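Extracellular ligand-binding receptor (Rhodopseudomonas palustris, PDB 4EYO) binds 4'-hydroxycinnamic acid between its two lobes and probably serves as a periplasmic solute receptor that delivers such aromatic acids to a transport system. Local coordinates at residues V72-S77 against I97-L102; K44-D49 against R62-E67; S112-Q117 against D339-D344; G52-A57 against T79-A84. All blocks are in the same frame, centred on the assembly; numbering follows the deposited sequence.

Contact 1 (V72-S77 against I97-L102). With HC4 (4'-hydroxycinnamic acid), chain B.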
loop_
_atom_site.group_PDB
_atom_site.type_symbol
_atom_site.label_atom_id
_atom_site.label_comp_id
_atom_site.label_asym_id
_atom_site.label_seq_id
_atom_site.Cartn_x
_atom_site.Cartn_y
_atom_site.Cartn_z
ATOM N N VAL A 72 7.535 -8.060 16.451
ATOM C CA VAL A 72 7.233 -7.127 15.361
ATOM C C VAL A 72 5.745 -7.210 15.099
ATOM O O VAL A 72 5.163 -8.328 15.171
ATOM C CB VAL A 72 7.924 -7.628 14.060
ATOM C CG1 VAL A 72 7.536 -6.765 12.838
ATOM C CG2 VAL A 72 9.456 -7.687 14.256
ATOM N N ILE A 73 5.144 -6.065 14.782
ATOM C CA ILE A 73 3.718 -5.995 14.343
ATOM C C ILE A 73 3.631 -5.508 12.893
ATOM O O ILE A 73 4.373 -4.599 12.517
ATOM C CB ILE A 73 2.932 -5.069 15.290
ATOM C CG1 ILE A 73 2.901 -5.725 16.676
ATOM C CG2 ILE A 73 1.513 -4.747 14.722
ATOM C CD1 ILE A 73 2.458 -4.719 17.729
HETATM N N MSE A 74 2.729 -6.086 12.101
HETATM C CA MSE A 74 2.547 -5.708 10.698
HETATM C C MSE A 74 1.071 -5.436 10.465
HETATM O O MSE A 74 0.206 -6.144 11.005
HETATM C CB MSE A 74 2.950 -6.879 9.770
HETATM C CG MSE A 74 4.403 -7.248 9.783
HETATM SE SE MSE A 74 4.724 -8.679 8.519
HETATM C CE MSE A 74 3.591 -8.230 7.071
ATOM N N GLY A 75 0.783 -4.412 9.674
ATOM C CA GLY A 75 -0.609 -4.173 9.189
ATOM C C GLY A 75 -0.875 -2.691 9.259
ATOM O O GLY A 75 0.061 -1.946 9.474
ATOM N N SER A 76 -2.105 -2.231 9.011
ATOM C CA SER A 76 -3.197 -3.059 8.479
ATOM C C SER A 76 -3.216 -2.933 6.923
ATOM O O SER A 76 -2.170 -2.611 6.291
ATOM C CB SER A 76 -4.513 -2.655 9.186
ATOM O OG SER A 76 -5.656 -3.355 8.692
ATOM N N SER A 77 -4.368 -3.199 6.313
ATOM C CA SER A 77 -4.535 -3.215 4.857
ATOM C C SER A 77 -4.982 -1.867 4.277
ATOM O O SER A 77 -4.777 -1.596 3.097
ATOM C CB SER A 77 -5.560 -4.281 4.507
ATOM O OG SER A 77 -5.052 -5.558 4.859
ATOM N N ILE A 97 5.626 -2.648 10.881
ATOM C CA ILE A 97 5.743 -2.485 9.436
ATOM C C ILE A 97 4.336 -2.309 8.887
ATOM O O ILE A 97 3.541 -3.274 8.923
ATOM C CB ILE A 97 6.435 -3.689 8.765
ATOM C CG1 ILE A 97 7.881 -3.812 9.284
ATOM C CG2 ILE A 97 6.490 -3.468 7.234
ATOM C CD1 ILE A 97 8.585 -5.046 8.740
ATOM N N ALA A 98 4.013 -1.076 8.468
ATOM C CA ALA A 98 2.719 -0.746 7.908
ATOM C C ALA A 98 2.525 -1.350 6.492
ATOM O O ALA A 98 3.422 -1.265 5.589
ATOM C CB ALA A 98 2.524 0.779 7.869
ATOM N N LEU A 99 1.347 -1.929 6.267
ATOM C CA LEU A 99 1.014 -2.456 4.930
ATOM C C LEU A 99 0.054 -1.525 4.148
ATOM O O LEU A 99 -0.386 -1.862 3.045
ATOM C CB LEU A 99 0.480 -3.898 5.023
ATOM C CG LEU A 99 1.407 -4.921 5.711
ATOM C CD1 LEU A 99 0.774 -6.303 5.679
ATOM C CD2 LEU A 99 2.810 -4.964 5.069
ATOM N N ALA A 100 -0.251 -0.343 4.706
ATOM C CA ALA A 100 -1.071 0.678 4.012
ATOM C C ALA A 100 -0.358 2.008 4.218
ATOM O O ALA A 100 0.406 2.130 5.180
ATOM C CB ALA A 100 -2.499 0.734 4.609
ATOM N N PRO A 101 -0.615 3.028 3.363
ATOM C CA PRO A 101 0.007 4.339 3.602
ATOM C C PRO A 101 -0.435 4.888 4.978
ATOM O O PRO A 101 -1.520 4.544 5.485
ATOM C CB PRO A 101 -0.529 5.197 2.441
ATOM C CG PRO A 101 -0.977 4.210 1.404
ATOM C CD PRO A 101 -1.538 3.079 2.215
ATOM N N LEU A 102 0.408 5.708 5.583
ATOM C CA LEU A 102 0.251 6.154 6.967
ATOM C C LEU A 102 0.740 7.627 6.952
ATOM O O LEU A 102 1.869 7.871 6.489
ATOM C CB LEU A 102 1.191 5.245 7.832
ATOM C CG LEU A 102 1.464 5.557 9.281
ATOM C CD1 LEU A 102 0.237 5.368 10.160
ATOM C CD2 LEU A 102 2.595 4.672 9.794
HETATM C C1 HC4 B . -6.616 2.901 1.727
HETATM O O1 HC4 B . -7.692 2.474 1.245
HETATM O O2 HC4 B . -6.575 3.551 2.810
HETATM C C2 HC4 B . -5.340 2.673 1.028
HETATM C C3 HC4 B . -4.950 1.475 0.559
HETATM C "C1'" HC4 B . -3.614 1.313 -0.099
HETATM C "C2'" HC4 B . -2.949 0.094 0.132
HETATM C "C3'" HC4 B . -1.713 -0.199 -0.444
HETATM C "C4'" HC4 B . -1.149 0.755 -1.294
HETATM C "C5'" HC4 B . -1.789 1.989 -1.537
HETATM C "C6'" HC4 B . -3.043 2.265 -0.958
HETATM O "O4'" HC4 B . 0.066 0.471 -1.850
#
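The carbonyl oxygen of G75 is approached by three groups at once. L99 N gives G75 O a weak hydrogen bond of 3.5 Å, A98 CA lies 3.3 Å from G75 O with its C-H pointing almost straight at it (167°), and the H96 side chain, at the start of strand 96-98, adds a bond through NE2. Upstream, I97 N donates to I73 O at 2.8 Å, and I97 O takes G75 N at 3.1 Å. These are the parallel rungs of a beta-alpha-beta unit, strand 72-75 and strand 96-98 being joined through helix 79-92. M74, a selenomethionine, and I97 share the sheet face beneath helix 282-302. Here M74 bends at chi3 (38°), carrying CE to L99 CD1 at 3.7 Å, the methyl slanting across the leucine fork. An alanine at L99 would take away CD1 and CD2, which would probably open a gap beside the M74 methyl and leave it freer to turn. Past G75 a cis peptide leads into S76, whose carbonyl oxygen sits 3.2 Å from L99 CB and whose hydroxyl turns to D50. A100 CB packs on the S77 carbonyl, and P101 CD reaches C1' of the bound hydroxycinnamate at 3.6 Å.

Contact 2 (K44-D49 against R62-E67)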
loop_
_atom_site.group_PDB
_atom_site.type_symbol
_atom_site.label_atom_id
_atom_site.label_comp_id
_atom_site.label_asym_id
_atom_site.label_seq_id
_atom_site.Cartn_x
_atom_site.Cartn_y
_atom_site.Cartn_z
ATOM N N LYS A 44 6.811 -17.403 13.989
ATOM C CA LYS A 44 5.445 -17.727 14.379
ATOM C C LYS A 44 4.620 -16.481 14.087
ATOM O O LYS A 44 4.852 -15.408 14.694
ATOM C CB LYS A 44 5.365 -18.078 15.874
ATOM C CG LYS A 44 3.947 -18.313 16.404
ATOM C CD LYS A 44 3.932 -18.683 17.884
ATOM C CE LYS A 44 4.179 -17.430 18.727
ATOM N NZ LYS A 44 4.430 -17.696 20.178
HETATM N N MSE A 45 3.677 -16.626 13.155
HETATM C CA MSE A 45 2.796 -15.533 12.770
HETATM C C MSE A 45 1.443 -15.724 13.427
HETATM O O MSE A 45 0.900 -16.808 13.444
HETATM C CB MSE A 45 2.637 -15.462 11.249
HETATM C CG MSE A 45 3.934 -15.584 10.443
HETATM SE SE MSE A 45 3.650 -15.428 8.537
HETATM C CE MSE A 45 5.195 -16.445 7.955
ATOM N N ILE A 46 0.906 -14.658 14.002
ATOM C CA ILE A 46 -0.465 -14.662 14.485
ATOM C C ILE A 46 -1.201 -13.704 13.562
ATOM O O ILE A 46 -1.008 -12.477 13.659
ATOM C CB ILE A 46 -0.522 -14.164 15.941
ATOM C CG1 ILE A 46 0.372 -15.057 16.814
ATOM C CG2 ILE A 46 -1.950 -14.198 16.488
ATOM C CD1 ILE A 46 1.127 -14.299 17.852
ATOM N N VAL A 47 -2.037 -14.252 12.686
ATOM C CA VAL A 47 -2.681 -13.481 11.608
ATOM C C VAL A 47 -4.148 -13.236 11.961
ATOM O O VAL A 47 -4.919 -14.181 12.122
ATOM C CB VAL A 47 -2.589 -14.222 10.249
ATOM C CG1 VAL A 47 -3.007 -13.302 9.100
ATOM C CG2 VAL A 47 -1.182 -14.740 10.006
ATOM N N LEU A 48 -4.531 -11.978 12.123
ATOM C CA LEU A 48 -5.897 -11.648 12.535
ATOM C C LEU A 48 -6.561 -10.769 11.511
ATOM O O LEU A 48 -5.893 -10.032 10.771
ATOM C CB LEU A 48 -5.885 -10.932 13.887
ATOM C CG LEU A 48 -5.125 -11.697 14.977
ATOM C CD1 LEU A 48 -5.127 -10.897 16.264
ATOM C CD2 LEU A 48 -5.682 -13.104 15.187
ATOM N N ASP A 49 -7.882 -10.855 11.468
ATOM C CA ASP A 49 -8.687 -9.969 10.674
ATOM C C ASP A 49 -9.101 -8.788 11.553
ATOM O O ASP A 49 -9.400 -8.965 12.743
ATOM C CB ASP A 49 -9.905 -10.751 10.179
ATOM C CG ASP A 49 -10.851 -9.912 9.307
ATOM O OD1 ASP A 49 -10.418 -9.003 8.570
ATOM O OD2 ASP A 49 -12.064 -10.186 9.362
ATOM N N ARG A 62 -3.129 -4.291 20.471
ATOM C CA ARG A 62 -2.964 -4.424 21.941
ATOM C C ARG A 62 -2.731 -5.887 22.365
ATOM O O ARG A 62 -1.895 -6.166 23.218
ATOM C CB ARG A 62 -4.132 -3.833 22.751
ATOM C CG ARG A 62 -4.298 -2.362 22.539
ATOM C CD ARG A 62 -5.389 -1.822 23.457
ATOM N NE ARG A 62 -5.576 -0.380 23.313
ATOM C CZ ARG A 62 -6.654 0.276 23.757
ATOM N NH1 ARG A 62 -7.642 -0.358 24.376
ATOM N NH2 ARG A 62 -6.756 1.568 23.565
ATOM N N ARG A 63 -3.479 -6.806 21.770
ATOM C CA ARG A 63 -3.275 -8.239 22.000
ATOM C C ARG A 63 -1.830 -8.638 21.661
ATOM O O ARG A 63 -1.186 -9.380 22.425
ATOM C CB ARG A 63 -4.253 -9.020 21.131
ATOM C CG ARG A 63 -4.027 -10.514 21.065
ATOM C CD ARG A 63 -5.098 -11.141 20.185
ATOM N NE ARG A 63 -4.790 -12.505 19.803
ATOM C CZ ARG A 63 -5.614 -13.279 19.093
ATOM N NH1 ARG A 63 -5.265 -14.519 18.796
ATOM N NH2 ARG A 63 -6.805 -12.826 18.699
ATOM N N PHE A 64 -1.337 -8.191 20.501
ATOM C CA PHE A 64 0.072 -8.477 20.107
ATOM C C PHE A 64 1.064 -8.016 21.181
ATOM O O PHE A 64 2.083 -8.662 21.422
ATOM C CB PHE A 64 0.412 -7.846 18.755
ATOM C CG PHE A 64 -0.395 -8.387 17.587
ATOM C CD1 PHE A 64 -0.920 -9.711 17.583
ATOM C CD2 PHE A 64 -0.607 -7.571 16.453
ATOM C CE1 PHE A 64 -1.652 -10.187 16.480
ATOM C CE2 PHE A 64 -1.332 -8.037 15.350
ATOM C CZ PHE A 64 -1.849 -9.343 15.357
ATOM N N VAL A 65 0.741 -6.916 21.851
ATOM C CA VAL A 65 1.611 -6.418 22.911
ATOM C C VAL A 65 1.448 -7.205 24.225
ATOM O O VAL A 65 2.443 -7.665 24.815
ATOM C CB VAL A 65 1.330 -4.932 23.191
ATOM C CG1 VAL A 65 2.240 -4.457 24.347
ATOM C CG2 VAL A 65 1.562 -4.080 21.928
ATOM N N THR A 66 0.208 -7.371 24.687
ATOM C CA THR A 66 0.022 -7.889 26.049
ATOM C C THR A 66 -0.123 -9.394 26.149
ATOM O O THR A 66 0.178 -9.959 27.204
ATOM C CB THR A 66 -1.153 -7.244 26.804
ATOM O OG1 THR A 66 -2.354 -7.475 26.090
ATOM C CG2 THR A 66 -0.950 -5.761 26.962
ATOM N N GLU A 67 -0.584 -10.034 25.074
ATOM C CA GLU A 67 -0.792 -11.488 25.068
ATOM C C GLU A 67 0.294 -12.203 24.266
ATOM O O GLU A 67 0.984 -13.037 24.799
ATOM C CB GLU A 67 -2.169 -11.851 24.499
ATOM C CG GLU A 67 -2.413 -13.357 24.470
ATOM C CD GLU A 67 -3.752 -13.782 23.859
ATOM O OE1 GLU A 67 -4.630 -12.904 23.567
ATOM O OE2 GLU A 67 -3.919 -15.015 23.674
#
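The guanidinium of R63 offers one of its faces to L48, whose CD1 methyl rests 3.4 Å above the plane, displaced toward the rim and nearest to NH2 (3.5 Å from L48 CD1). The second methyl, CD2, also comes up to the NH1 and NH2 end, so the charged group lies across the leucine fork. I46 CG2 approaches the same guanidinium obliquely. The phenyl ring of F64 is met by the same two strand residues: L48 CD1 stands 3.6 Å from F64 CE1, and the I46 carbonyl oxygen lies 3.7 Å from F64 CZ, both obliquely.

L48 CD1 thus touches both flat groups, while CD2 adds to the arginine side alone. R63 can reach L48 because its CG is anti to the backbone N (chi1 170°) and the chain then runs extended to NE, spanning the gap from helix to strand. One turn further along, E67 OE1 keeps R63 NE company at 3.8 Å, a long salt bridge well out of the guanidinium plane, through charge alone. An alanine at R63 would remove the lid from the L48 methyls and would probably leave E67 without its nearby positive charge.

No hydrogen bond crosses the contact; adhesion is mostly van der Waals, with the arginine and the I46 carbonyl oxygen as its polar elements. The short axes of strand 44-49 and helix 62-66 pass 11.1 Å apart and run nearly antiparallel (152°), the helix returning over the sheet. Beyond I46 and L48 the sheet continues into strand 8-14, where F64 also touches T13, while V47 faces the other way, onto L31.

Contact 3 (S112-Q117 against D339-D344). With HC4 (4'-hydroxycinnamic acid), chain B.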
loop_
_atom_site.group_PDB
_atom_site.type_symbol
_atom_site.label_atom_id
_atom_site.label_comp_id
_atom_site.label_asym_id
_atom_site.label_seq_id
_atom_site.Cartn_x
_atom_site.Cartn_y
_atom_site.Cartn_z
ATOM N N SER A 112 7.543 2.911 13.522
ATOM C CA SER A 112 6.832 2.521 12.301
ATOM C C SER A 112 7.694 2.767 11.070
ATOM O O SER A 112 8.317 3.846 10.950
ATOM C CB SER A 112 5.489 3.273 12.138
ATOM O OG SER A 112 4.522 2.857 13.092
ATOM N N VAL A 113 7.722 1.778 10.167
ATOM C CA VAL A 113 8.129 2.010 8.759
ATOM C C VAL A 113 6.981 1.568 7.838
ATOM O O VAL A 113 6.012 0.903 8.301
ATOM C CB VAL A 113 9.431 1.270 8.359
ATOM C CG1 VAL A 113 10.636 1.799 9.123
ATOM C CG2 VAL A 113 9.274 -0.237 8.494
ATOM N N VAL A 114 7.086 1.899 6.545
ATOM C CA VAL A 114 5.907 1.866 5.652
ATOM C C VAL A 114 6.252 1.157 4.339
ATOM O O VAL A 114 7.199 1.563 3.625
ATOM C CB VAL A 114 5.325 3.281 5.380
ATOM C CG1 VAL A 114 4.011 3.204 4.593
ATOM C CG2 VAL A 114 5.088 4.077 6.668
HETATM N N MSE A 115 5.534 0.088 4.030
HETATM C CA MSE A 115 5.772 -0.591 2.759
HETATM C C MSE A 115 5.210 0.152 1.523
HETATM O O MSE A 115 5.960 0.351 0.536
HETATM C CB MSE A 115 5.290 -2.058 2.815
HETATM C CG MSE A 115 6.037 -2.927 3.888
HETATM SE SE MSE A 115 7.938 -3.176 3.441
HETATM C CE MSE A 115 8.562 -1.793 4.556
ATOM N N PRO A 116 3.918 0.581 1.558
ATOM C CA PRO A 116 3.427 1.264 0.356
ATOM C C PRO A 116 4.168 2.561 0.013
ATOM O O PRO A 116 4.655 3.272 0.909
ATOM C CB PRO A 116 1.957 1.574 0.689
ATOM C CG PRO A 116 1.578 0.561 1.705
ATOM C CD PRO A 116 2.815 0.326 2.526
ATOM N N GLN A 117 4.231 2.860 -1.289
ATOM C CA GLN A 117 4.897 4.060 -1.809
ATOM C C GLN A 117 4.227 5.315 -1.220
ATOM O O GLN A 117 2.982 5.372 -1.084
ATOM C CB GLN A 117 4.827 4.106 -3.331
ATOM C CG GLN A 117 5.651 2.988 -4.003
ATOM C CD GLN A 117 4.918 1.665 -4.138
ATOM O OE1 GLN A 117 3.753 1.531 -3.733
ATOM N NE2 GLN A 117 5.604 0.659 -4.713
ATOM N N ASP A 339 12.757 9.701 7.442
ATOM C CA ASP A 339 12.110 9.089 6.288
ATOM C C ASP A 339 11.762 7.626 6.592
ATOM O O ASP A 339 12.612 6.706 6.525
ATOM C CB ASP A 339 13.008 9.223 5.035
ATOM C CG ASP A 339 12.428 8.553 3.806
ATOM O OD1 ASP A 339 11.248 8.107 3.784
ATOM O OD2 ASP A 339 13.201 8.478 2.825
ATOM N N ARG A 340 10.486 7.414 6.894
ATOM C CA ARG A 340 9.997 6.122 7.307
ATOM C C ARG A 340 9.404 5.335 6.133
ATOM O O ARG A 340 8.906 4.258 6.342
ATOM C CB ARG A 340 9.002 6.292 8.486
ATOM C CG ARG A 340 9.606 7.131 9.601
ATOM C CD ARG A 340 10.962 6.538 10.039
ATOM N NE ARG A 340 10.783 5.301 10.828
ATOM C CZ ARG A 340 11.771 4.495 11.273
ATOM N NH1 ARG A 340 13.078 4.746 10.984
ATOM N NH2 ARG A 340 11.469 3.430 12.038
ATOM N N TYR A 341 9.470 5.891 4.919
ATOM C CA TYR A 341 9.031 5.217 3.715
ATOM C C TYR A 341 10.239 4.614 3.013
ATOM O O TYR A 341 10.223 3.420 2.668
ATOM C CB TYR A 341 8.299 6.211 2.780
ATOM C CG TYR A 341 6.838 6.459 3.162
ATOM C CD1 TYR A 341 6.480 7.421 4.149
ATOM C CD2 TYR A 341 5.807 5.726 2.542
ATOM C CE1 TYR A 341 5.115 7.645 4.488
ATOM C CE2 TYR A 341 4.461 5.944 2.853
ATOM C CZ TYR A 341 4.111 6.895 3.807
ATOM O OH TYR A 341 2.747 7.040 4.047
ATOM N N GLY A 342 11.269 5.456 2.793
ATOM C CA GLY A 342 12.586 5.031 2.337
ATOM C C GLY A 342 12.658 4.626 0.891
ATOM O O GLY A 342 13.553 3.854 0.511
ATOM N N LEU A 343 11.770 5.172 0.063
ATOM C CA LEU A 343 11.695 4.731 -1.335
ATOM C C LEU A 343 12.074 5.828 -2.327
ATOM O O LEU A 343 12.026 7.018 -2.005
ATOM C CB LEU A 343 10.297 4.173 -1.653
ATOM C CG LEU A 343 10.027 2.818 -1.006
ATOM C CD1 LEU A 343 8.570 2.422 -1.207
ATOM C CD2 LEU A 343 10.969 1.736 -1.583
ATOM N N ASP A 344 12.440 5.415 -3.537
ATOM C CA ASP A 344 12.789 6.367 -4.616
ATOM C C ASP A 344 12.075 5.975 -5.942
ATOM O O ASP A 344 11.101 5.230 -5.917
ATOM C CB ASP A 344 14.315 6.572 -4.739
ATOM C CG ASP A 344 15.084 5.272 -5.096
ATOM O OD1 ASP A 344 14.503 4.340 -5.713
ATOM O OD2 ASP A 344 16.293 5.183 -4.745
HETATM C C1 HC4 B . -6.616 2.901 1.727
HETATM O O1 HC4 B . -7.692 2.474 1.245
HETATM O O2 HC4 B . -6.575 3.551 2.810
HETATM C C2 HC4 B . -5.340 2.673 1.028
HETATM C C3 HC4 B . -4.950 1.475 0.559
HETATM C "C1'" HC4 B . -3.614 1.313 -0.099
HETATM C "C2'" HC4 B . -2.949 0.094 0.132
HETATM C "C3'" HC4 B . -1.713 -0.199 -0.444
HETATM C "C4'" HC4 B . -1.149 0.755 -1.294
HETATM C "C5'" HC4 B . -1.789 1.989 -1.537
HETATM C "C6'" HC4 B . -3.043 2.265 -0.958
HETATM O "O4'" HC4 B . 0.066 0.471 -1.850
#
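S112 contributes its carbonyl oxygen, which accepts R340 NE at 2.9 Å and, more weakly, R340 NH2 at 3.4 Å. The arginine folds back to do this, bent at chi2 (-54°) and chi3 (-74°), and its remaining nitrogen, NH1, bonds to T336 O. V113 comes next, laying CG1 over one face of the same guanidinium, 3.4 Å from R340 NH2. At V114 the backbone N makes a weak bond to R340 O, while the side chain covers Y341: CB sits 3.9 Å from the ring centroid in a CH-pi contact, and CG1 approaches CE2 to 3.3 Å. The tyrosine hydroxyl is bonded to L102 O. L343 CD1 lies 3.8 Å from M115 O, which is hydrogen-bonded to Y333 OH. P116 O lies at the edge of the Y341 ring, in its plane, 3.2 Å from CD2, and P116 CB meets the ligand phenol, O4', at 3.4 Å. Q117 packs its CG against L343. D339 OD1 accepts from Y341 N, an Asx turn, and from G342 N, completing an Asx motif. This edge strand, paired with a loop leading into the other lobe's sheet, is consistent with the hinge-side linkers of type I periplasmic binding proteins.

Contact 4 (G52-A57 against T79-A84). With HC4 (4'-hydroxycinnamic acid), chain B.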
loop_
_atom_site.group_PDB
_atom_site.type_symbol
_atom_site.label_atom_id
_atom_site.label_comp_id
_atom_site.label_asym_id
_atom_site.label_seq_id
_atom_site.Cartn_x
_atom_site.Cartn_y
_atom_site.Cartn_z
ATOM N N GLY A 52 -10.978 -3.978 8.573
ATOM C CA GLY A 52 -10.751 -2.564 8.229
ATOM C C GLY A 52 -11.144 -1.553 9.322
ATOM O O GLY A 52 -10.995 -0.341 9.122
ATOM N N ASP A 53 -11.638 -2.034 10.473
ATOM C CA ASP A 53 -12.159 -1.144 11.498
ATOM C C ASP A 53 -11.018 -0.761 12.433
ATOM O O ASP A 53 -10.311 -1.653 12.936
ATOM C CB ASP A 53 -13.329 -1.821 12.237
ATOM C CG ASP A 53 -13.726 -1.108 13.545
ATOM O OD1 ASP A 53 -13.768 0.144 13.633
ATOM O OD2 ASP A 53 -14.023 -1.824 14.512
ATOM N N PRO A 54 -10.807 0.558 12.660
ATOM C CA PRO A 54 -9.727 0.998 13.570
ATOM C C PRO A 54 -9.857 0.481 15.011
ATOM O O PRO A 54 -8.837 0.242 15.674
ATOM C CB PRO A 54 -9.817 2.522 13.514
ATOM C CG PRO A 54 -10.395 2.781 12.147
ATOM C CD PRO A 54 -11.428 1.709 11.976
ATOM N N THR A 55 -11.084 0.300 15.493
ATOM C CA THR A 55 -11.263 -0.297 16.814
ATOM C C THR A 55 -10.767 -1.738 16.909
ATOM O O THR A 55 -10.048 -2.094 17.874
ATOM C CB THR A 55 -12.725 -0.167 17.300
ATOM O OG1 THR A 55 -13.092 1.209 17.269
ATOM C CG2 THR A 55 -12.865 -0.637 18.744
ATOM N N ALA A 56 -11.170 -2.569 15.941
ATOM C CA ALA A 56 -10.684 -3.949 15.836
ATOM C C ALA A 56 -9.156 -4.005 15.696
ATOM O O ALA A 56 -8.514 -4.818 16.337
ATOM C CB ALA A 56 -11.316 -4.652 14.645
ATOM N N ALA A 57 -8.592 -3.160 14.832
ATOM C CA ALA A 57 -7.134 -3.096 14.678
ATOM C C ALA A 57 -6.413 -2.713 15.968
ATOM O O ALA A 57 -5.394 -3.297 16.271
ATOM C CB ALA A 57 -6.737 -2.177 13.514
ATOM N N THR A 79 -5.731 2.593 5.326
ATOM C CA THR A 79 -5.089 3.639 6.159
ATOM C C THR A 79 -5.675 3.820 7.589
ATOM O O THR A 79 -4.925 3.826 8.556
ATOM C CB THR A 79 -4.995 4.971 5.376
ATOM O OG1 THR A 79 -4.223 4.752 4.173
ATOM C CG2 THR A 79 -4.386 6.069 6.236
ATOM N N PRO A 80 -7.003 3.956 7.738
ATOM C CA PRO A 80 -7.475 4.234 9.118
ATOM C C PRO A 80 -7.024 3.201 10.203
ATOM O O PRO A 80 -6.509 3.613 11.286
ATOM C CB PRO A 80 -9.008 4.325 8.956
ATOM C CG PRO A 80 -9.179 4.807 7.523
ATOM C CD PRO A 80 -8.080 4.110 6.736
ATOM N N PRO A 81 -7.169 1.880 9.931
ATOM C CA PRO A 81 -6.690 0.939 10.952
ATOM C C PRO A 81 -5.152 0.905 11.057
ATOM O O PRO A 81 -4.629 0.570 12.110
ATOM C CB PRO A 81 -7.250 -0.415 10.478
ATOM C CG PRO A 81 -7.429 -0.257 9.027
ATOM C CD PRO A 81 -7.905 1.171 8.871
ATOM N N THR A 82 -4.445 1.267 9.991
ATOM C CA THR A 82 -2.971 1.358 10.054
ATOM C C THR A 82 -2.523 2.471 10.982
ATOM O O THR A 82 -1.591 2.295 11.780
ATOM C CB THR A 82 -2.376 1.537 8.651
ATOM O OG1 THR A 82 -2.807 0.422 7.891
ATOM C CG2 THR A 82 -0.855 1.485 8.689
ATOM N N VAL A 83 -3.212 3.603 10.927
ATOM C CA VAL A 83 -2.927 4.653 11.889
ATOM C C VAL A 83 -3.112 4.109 13.329
ATOM O O VAL A 83 -2.299 4.389 14.229
ATOM C CB VAL A 83 -3.845 5.866 11.642
ATOM C CG1 VAL A 83 -3.824 6.837 12.808
ATOM C CG2 VAL A 83 -3.490 6.574 10.321
ATOM N N ALA A 84 -4.189 3.350 13.550
ATOM C CA ALA A 84 -4.472 2.833 14.894
ATOM C C ALA A 84 -3.348 1.906 15.354
ATOM O O ALA A 84 -2.864 2.011 16.486
ATOM C CB ALA A 84 -5.839 2.134 14.930
HETATM C C1 HC4 B . -6.616 2.901 1.727
HETATM O O1 HC4 B . -7.692 2.474 1.245
HETATM O O2 HC4 B . -6.575 3.551 2.810
HETATM C C2 HC4 B . -5.340 2.673 1.028
HETATM C C3 HC4 B . -4.950 1.475 0.559
HETATM C "C1'" HC4 B . -3.614 1.313 -0.099
HETATM C "C2'" HC4 B . -2.949 0.094 0.132
HETATM C "C3'" HC4 B . -1.713 -0.199 -0.444
HETATM C "C4'" HC4 B . -1.149 0.755 -1.294
HETATM C "C5'" HC4 B . -1.789 1.989 -1.537
HETATM C "C6'" HC4 B . -3.043 2.265 -0.958
HETATM O "O4'" HC4 B . 0.066 0.471 -1.850
#
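P81 meets the start of helix 54-66 with each ring carbon in turn. P81 CB lies 3.5 Å from A57 CB, methylene against methyl, in a close apolar touch. P81 CG lies 3.6 Å from G52 O, and CD, bonded to the ring nitrogen, comes closer still to that oxygen, at 3.4 Å. The pyrrolidine thus fills the corner between the loop residue G52 and the first turn of the helix. Beside it two prolines meet: the rings of P54 and P80 run alongside each other in the same sense, with P54 CG 3.8 Å from P80 CB. One turn along helix 79-92, the A84 methyl packs on the P54 carbonyl oxygen, 3.6 Å from CB.

Helix 54-66 is N-capped by D53, whose OD2 takes A56 N from above the carboxylate plane while OD1 holds T55 N weakly. The second helix, in contrast, lends its N-terminus to the ligand. T79 N donates to HC4 O2 at 2.8 Å, and T79 OG1, set beside the backbone N (chi1 -59°), lies near the same oxygen as well as bonding to P101 O.

No hydrogen bond joins the two segments. Proline rings and alanine methyls let the helix starts pack closely, carbon against carbon and carbon against carbonyl oxygen, and the positive end of helix 79-92 would probably help to stabilise the ligand carboxylate.

The four contacts sample one lobe, from its outer side to the ligand cleft. Contacts 1, 2 and 3 all reach its six-stranded sheet. The centres of contacts 1 and 2 are about 13 Å apart, those of contacts 1 and 3 about 11 Å, and those of contacts 2 and 3 about 23 Å. Contact 4 shares helix 54-66 with contact 2, and its centre is about 10 Å from that of contact 1. Along the chain contact 2 closes before contact 1 opens, contact 4 alternates with both, and contact 3 comes last, spanning more than 220 residues. Contacts 1, 3 and 4 touch the hydroxycinnamate, lining one side of its pocket; contact 2 packs helix 54-66 on the sheet farther away.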